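Local coordinates for protein CEP104 (Gallus gallus, PDB 5JO8) that is a centriolar protein whose TOG domain, the part described here, probably binds tubulin and so links the protein to microtubules, at residues L139-R151 against P186-E198. Residues are numbered along the deposited sequence; the frame is centred on the assembly and turned at random.
Sequences LLSRTGDSSSRLR and PTHLAMSRVELVE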
loop_
_atom_site.group_PDB
_atom_site.type_symbol
_atom_site.label_atom_id
_atom_site.label_comp_id
_atom_site.label_asym_id
_atom_site.label_seq_id
_atom_site.Cartn_x
_atom_site.Cartn_y
_atom_site.Cartn_z
ATOM N N LEU A 139 1.195 3.522 3.690
ATOM C CA LEU A 139 0.771 2.232 4.234
ATOM C C LEU A 139 1.921 1.244 4.123
ATOM O O LEU A 139 2.196 0.482 5.061
ATOM C CB LEU A 139 -0.448 1.704 3.488
ATOM C CG LEU A 139 -1.738 2.476 3.753
ATOM C CD1 LEU A 139 -2.762 2.125 2.704
ATOM C CD2 LEU A 139 -2.266 2.147 5.153
ATOM N N LEU A 140 2.604 1.283 2.990
ATOM C CA LEU A 140 3.758 0.402 2.797
ATOM C C LEU A 140 4.860 0.688 3.806
ATOM O O LEU A 140 5.508 -0.236 4.299
ATOM C CB LEU A 140 4.280 0.468 1.358
ATOM C CG LEU A 140 3.470 -0.443 0.440
ATOM C CD1 LEU A 140 3.768 -0.139 -1.015
ATOM C CD2 LEU A 140 3.772 -1.916 0.741
ATOM N N SER A 141 5.087 1.962 4.103
ATOM C CA SER A 141 6.080 2.333 5.108
ATOM C C SER A 141 5.798 1.685 6.458
ATOM O O SER A 141 6.721 1.253 7.136
ATOM C CB SER A 141 6.155 3.855 5.268
ATOM O OG SER A 141 6.836 4.444 4.178
ATOM N N ARG A 142 4.528 1.610 6.840
ATOM C CA ARG A 142 4.155 1.054 8.140
ATOM C C ARG A 142 4.393 -0.453 8.188
ATOM O O ARG A 142 4.527 -1.019 9.259
ATOM C CB ARG A 142 2.696 1.355 8.500
ATOM C CG ARG A 142 2.318 2.843 8.479
ATOM C CD ARG A 142 3.301 3.733 9.238
ATOM N NE ARG A 142 3.530 3.305 10.620
ATOM C CZ ARG A 142 2.737 3.589 11.648
ATOM N NH1 ARG A 142 1.631 4.300 11.475
ATOM N NH2 ARG A 142 3.046 3.148 12.863
ATOM N N THR A 143 4.444 -1.104 7.028
ATOM C CA THR A 143 4.771 -2.537 7.008
ATOM C C THR A 143 6.238 -2.780 7.364
ATOM O O THR A 143 6.666 -3.928 7.497
ATOM C CB THR A 143 4.457 -3.213 5.650
ATOM O OG1 THR A 143 5.407 -2.806 4.661
ATOM C CG2 THR A 143 3.029 -2.903 5.193
ATOM N N GLY A 144 7.003 -1.703 7.516
ATOM C CA GLY A 144 8.372 -1.792 8.005
ATOM C C GLY A 144 8.510 -1.552 9.501
ATOM O O GLY A 144 9.627 -1.515 10.025
ATOM N N ASP A 145 7.380 -1.395 10.189
ATOM C CA ASP A 145 7.377 -1.127 11.628
ATOM C C ASP A 145 8.119 -2.200 12.411
ATOM O O ASP A 145 8.119 -3.364 12.031
ATOM C CB ASP A 145 5.945 -1.050 12.151
ATOM C CG ASP A 145 5.850 -0.303 13.456
ATOM O OD1 ASP A 145 5.814 0.945 13.415
ATOM O OD2 ASP A 145 5.815 -0.958 14.516
ATOM N N SER A 146 8.728 -1.816 13.529
ATOM C CA SER A 146 9.472 -2.777 14.349
ATOM C C SER A 146 8.579 -3.757 15.130
ATOM O O SER A 146 9.055 -4.794 15.613
ATOM C CB SER A 146 10.427 -2.046 15.296
ATOM O OG SER A 146 9.734 -1.080 16.063
ATOM N N SER A 147 7.295 -3.432 15.243
ATOM C CA SER A 147 6.337 -4.298 15.926
ATOM C C SER A 147 5.525 -5.126 14.937
ATOM O O SER A 147 4.861 -4.581 14.047
ATOM C CB SER A 147 5.393 -3.480 16.813
ATOM O OG SER A 147 6.087 -2.906 17.906
ATOM N N SER A 148 5.574 -6.442 15.109
ATOM C CA SER A 148 4.874 -7.372 14.228
ATOM C C SER A 148 3.383 -7.082 14.118
ATOM O O SER A 148 2.810 -7.208 13.037
ATOM C CB SER A 148 5.090 -8.816 14.694
ATOM O OG SER A 148 4.543 -9.016 15.983
ATOM N N ARG A 149 2.765 -6.674 15.221
ATOM C CA ARG A 149 1.338 -6.396 15.226
ATOM C C ARG A 149 0.990 -5.389 14.144
ATOM O O ARG A 149 0.058 -5.602 13.364
ATOM C CB ARG A 149 0.895 -5.850 16.589
ATOM C CG ARG A 149 -0.616 -5.735 16.734
ATOM C CD ARG A 149 -1.002 -4.749 17.833
ATOM N NE ARG A 149 -0.420 -3.435 17.588
ATOM C CZ ARG A 149 -0.954 -2.516 16.789
ATOM N NH1 ARG A 149 -0.345 -1.352 16.629
ATOM N NH2 ARG A 149 -2.097 -2.759 16.161
ATOM N N LEU A 150 1.756 -4.310 14.091
ATOM C CA LEU A 150 1.439 -3.220 13.173
ATOM C C LEU A 150 1.808 -3.605 11.742
ATOM O O LEU A 150 1.092 -3.249 10.809
ATOM C CB LEU A 150 2.130 -1.918 13.593
ATOM C CG LEU A 150 1.625 -0.585 13.016
ATOM C CD1 LEU A 150 2.449 -0.144 11.831
ATOM C CD2 LEU A 150 0.148 -0.658 12.630
ATOM N N ARG A 151 2.910 -4.336 11.557
ATOM C CA ARG A 151 3.298 -4.782 10.214
ATOM C C ARG A 151 2.184 -5.611 9.598
ATOM O O ARG A 151 1.886 -5.497 8.410
ATOM C CB ARG A 151 4.569 -5.636 10.265
ATOM C CG ARG A 151 5.804 -4.890 10.683
ATOM C CD ARG A 151 7.060 -5.671 10.309
ATOM N NE ARG A 151 7.150 -6.991 10.945
ATOM C CZ ARG A 151 7.683 -7.212 12.144
ATOM N NH1 ARG A 151 8.170 -6.204 12.848
ATOM N NH2 ARG A 151 7.735 -8.444 12.634
ATOM N N PRO A 186 15.648 -1.964 4.595
ATOM C CA PRO A 186 15.373 -2.469 5.943
ATOM C C PRO A 186 14.667 -3.822 5.926
ATOM O O PRO A 186 13.756 -4.045 5.124
ATOM C CB PRO A 186 14.467 -1.389 6.540
ATOM C CG PRO A 186 14.883 -0.141 5.843
ATOM C CD PRO A 186 15.217 -0.561 4.434
ATOM N N THR A 187 15.105 -4.714 6.805
ATOM C CA THR A 187 14.647 -6.094 6.795
ATOM C C THR A 187 13.129 -6.243 6.911
ATOM O O THR A 187 12.519 -6.943 6.115
ATOM C CB THR A 187 15.340 -6.894 7.897
ATOM O OG1 THR A 187 16.756 -6.812 7.692
ATOM C CG2 THR A 187 14.901 -8.351 7.861
ATOM N N HIS A 188 12.518 -5.588 7.893
ATOM C CA HIS A 188 11.070 -5.708 8.066
ATOM C C HIS A 188 10.316 -5.205 6.839
ATOM O O HIS A 188 9.388 -5.858 6.362
ATOM C CB HIS A 188 10.601 -4.962 9.315
ATOM C CG HIS A 188 11.053 -5.600 10.587
ATOM N ND1 HIS A 188 11.444 -4.874 11.693
ATOM C CD2 HIS A 188 11.179 -6.904 10.928
ATOM C CE1 HIS A 188 11.790 -5.705 12.661
ATOM N NE2 HIS A 188 11.643 -6.942 12.221
ATOM N N LEU A 189 10.732 -4.057 6.329
ATOM C CA LEU A 189 10.150 -3.495 5.116
ATOM C C LEU A 189 10.285 -4.469 3.945
ATOM O O LEU A 189 9.332 -4.709 3.208
ATOM C CB LEU A 189 10.864 -2.195 4.771
ATOM C CG LEU A 189 10.233 -1.339 3.683
ATOM C CD1 LEU A 189 8.869 -0.830 4.142
ATOM C CD2 LEU A 189 11.168 -0.189 3.318
ATOM N N ALA A 190 11.477 -5.033 3.776
ATOM C CA ALA A 190 11.724 -5.912 2.638
ATOM C C ALA A 190 10.915 -7.188 2.754
ATOM O O ALA A 190 10.332 -7.658 1.781
ATOM C CB ALA A 190 13.206 -6.250 2.552
ATOM N N MET A 191 10.900 -7.761 3.949
ATOM C CA MET A 191 10.140 -8.974 4.200
ATOM C C MET A 191 8.659 -8.771 3.922
ATOM O O MET A 191 8.019 -9.604 3.288
ATOM C CB MET A 191 10.336 -9.439 5.640
ATOM C CG MET A 191 11.600 -10.245 5.867
ATOM S SD MET A 191 11.636 -11.729 4.845
ATOM C CE MET A 191 10.179 -12.594 5.437
ATOM N N SER A 192 8.113 -7.659 4.406
ATOM C CA SER A 192 6.710 -7.353 4.183
ATOM C C SER A 192 6.415 -7.222 2.705
ATOM O O SER A 192 5.383 -7.684 2.230
ATOM C CB SER A 192 6.337 -6.051 4.882
ATOM O OG SER A 192 6.305 -6.221 6.291
ATOM N N ARG A 193 7.342 -6.612 1.982
ATOM C CA ARG A 193 7.131 -6.424 0.554
ATOM C C ARG A 193 7.130 -7.745 -0.204
ATOM O O ARG A 193 6.235 -7.994 -1.005
ATOM C CB ARG A 193 8.143 -5.456 -0.054
ATOM C CG ARG A 193 7.768 -5.055 -1.477
ATOM C CD ARG A 193 7.228 -3.619 -1.553
ATOM N NE ARG A 193 8.340 -2.676 -1.644
ATOM C CZ ARG A 193 9.073 -2.487 -2.736
ATOM N NH1 ARG A 193 8.814 -3.173 -3.841
ATOM N NH2 ARG A 193 10.076 -1.620 -2.721
ATOM N N VAL A 194 8.112 -8.615 0.041
ATOM C CA VAL A 194 8.112 -9.887 -0.678
ATOM C C VAL A 194 6.910 -10.746 -0.304
ATOM O O VAL A 194 6.350 -11.447 -1.149
ATOM C CB VAL A 194 9.445 -10.647 -0.559
ATOM C CG1 VAL A 194 10.531 -9.889 -1.288
ATOM C CG2 VAL A 194 9.836 -10.858 0.908
ATOM N N GLU A 195 6.498 -10.688 0.961
ATOM C CA GLU A 195 5.363 -11.477 1.391
ATOM C C GLU A 195 4.060 -10.969 0.774
ATOM O O GLU A 195 3.190 -11.768 0.426
ATOM C CB GLU A 195 5.262 -11.487 2.920
ATOM C CG GLU A 195 6.367 -12.244 3.606
ATOM C CD GLU A 195 6.272 -12.123 5.115
ATOM O OE1 GLU A 195 5.732 -11.104 5.605
ATOM O OE2 GLU A 195 6.731 -13.049 5.806
ATOM N N LEU A 196 3.929 -9.650 0.656
ATOM C CA LEU A 196 2.761 -9.051 -0.001
ATOM C C LEU A 196 2.643 -9.479 -1.457
ATOM O O LEU A 196 1.562 -9.852 -1.920
ATOM C CB LEU A 196 2.796 -7.524 0.090
ATOM C CG LEU A 196 2.155 -6.967 1.362
ATOM C CD1 LEU A 196 2.498 -5.500 1.546
ATOM C CD2 LEU A 196 0.649 -7.157 1.309
ATOM N N VAL A 197 3.759 -9.433 -2.177
ATOM C CA VAL A 197 3.779 -9.878 -3.562
ATOM C C VAL A 197 3.401 -11.356 -3.623
ATOM O O VAL A 197 2.533 -11.742 -4.404
ATOM C CB VAL A 197 5.154 -9.622 -4.234
ATOM C CG1 VAL A 197 5.205 -10.268 -5.616
ATOM C CG2 VAL A 197 5.426 -8.119 -4.341
ATOM N N GLU A 198 4.038 -12.183 -2.791
ATOM C CA GLU A 198 3.785 -13.614 -2.845
ATOM C C GLU A 198 2.312 -13.896 -2.604
ATOM O O GLU A 198 1.696 -14.701 -3.306
ATOM C CB GLU A 198 4.609 -14.350 -1.793
ATOM C CG GLU A 198 4.413 -15.859 -1.822
ATOM C CD GLU A 198 5.058 -16.565 -0.654
ATOM O OE1 GLU A 198 5.389 -17.756 -0.814
ATOM O OE2 GLU A 198 5.221 -15.945 0.422
HETATM O O HOH W 1 7.075 -3.227 2.432
HETATM O O HOH W 2 11.893 -1.709 8.321
HETATM O O HOH W 3 11.718 -1.733 11.938
HETATM O O HOH W 4 3.778 -7.428 7.097
#
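Arg151 and His188 meet face to face: the guanidinium lies flat on the imidazole, planes 10° apart and centres 4.0 Å apart, with NH1 over the middle of the ring. The bend in the arginine chain at chi3 brings its end over the ring, and NH1 then donates in its own plane to Asp145 O at 3.0 Å, nearly straight at 171°. This bond helps fix the guanidinium's rotation, with Ser148 CA against its other face; a flat cation suits the place because its face can stack on a ring while its edge donates to the loop. Stacking next to a cation would probably disfavour protonation of His188.

One direct hydrogen bond joins the segments. Ser192, small enough for close helix-to-turn approach, sends OG to Thr143 O at 2.6 Å, the donor tilted from the carbonyl plane; OG also accepts from water 4. Thr143 turns its own hydroxyl back to Leu140 O, on a lone pair in the carbonyl plane, with chi1 at 73° placing OG1 between backbone N and carbonyl carbon. Water 1 ties that hydroxyl to Leu189 O, while waters 2 and 3 carry Gly144 O to Leu189 N and His188 ND1.

Close packing completes the interface. Gly144 brings no side chain where Leu189 CD1 rests against Leu140 O, and its CA lies 3.8 Å from Leu189 CA. Deeper in, CD2 of Leu140 meets CD1 of Leu196 at 3.9 Å, and Leu177 touches both leucines. Arg193 points its guanidinium elsewhere, to the carbonyls of Leu177, Gln179 and Leu180.

The turn between helices 125-142 and 148-163 thus packs on the first half of helix 187-204, beyond helix 173-177 in the all-helical, HEAT-like array of a TOG domain, a fold whose intra-repeat turns form the tubulin-binding edge, though this turn's place there is unsettled.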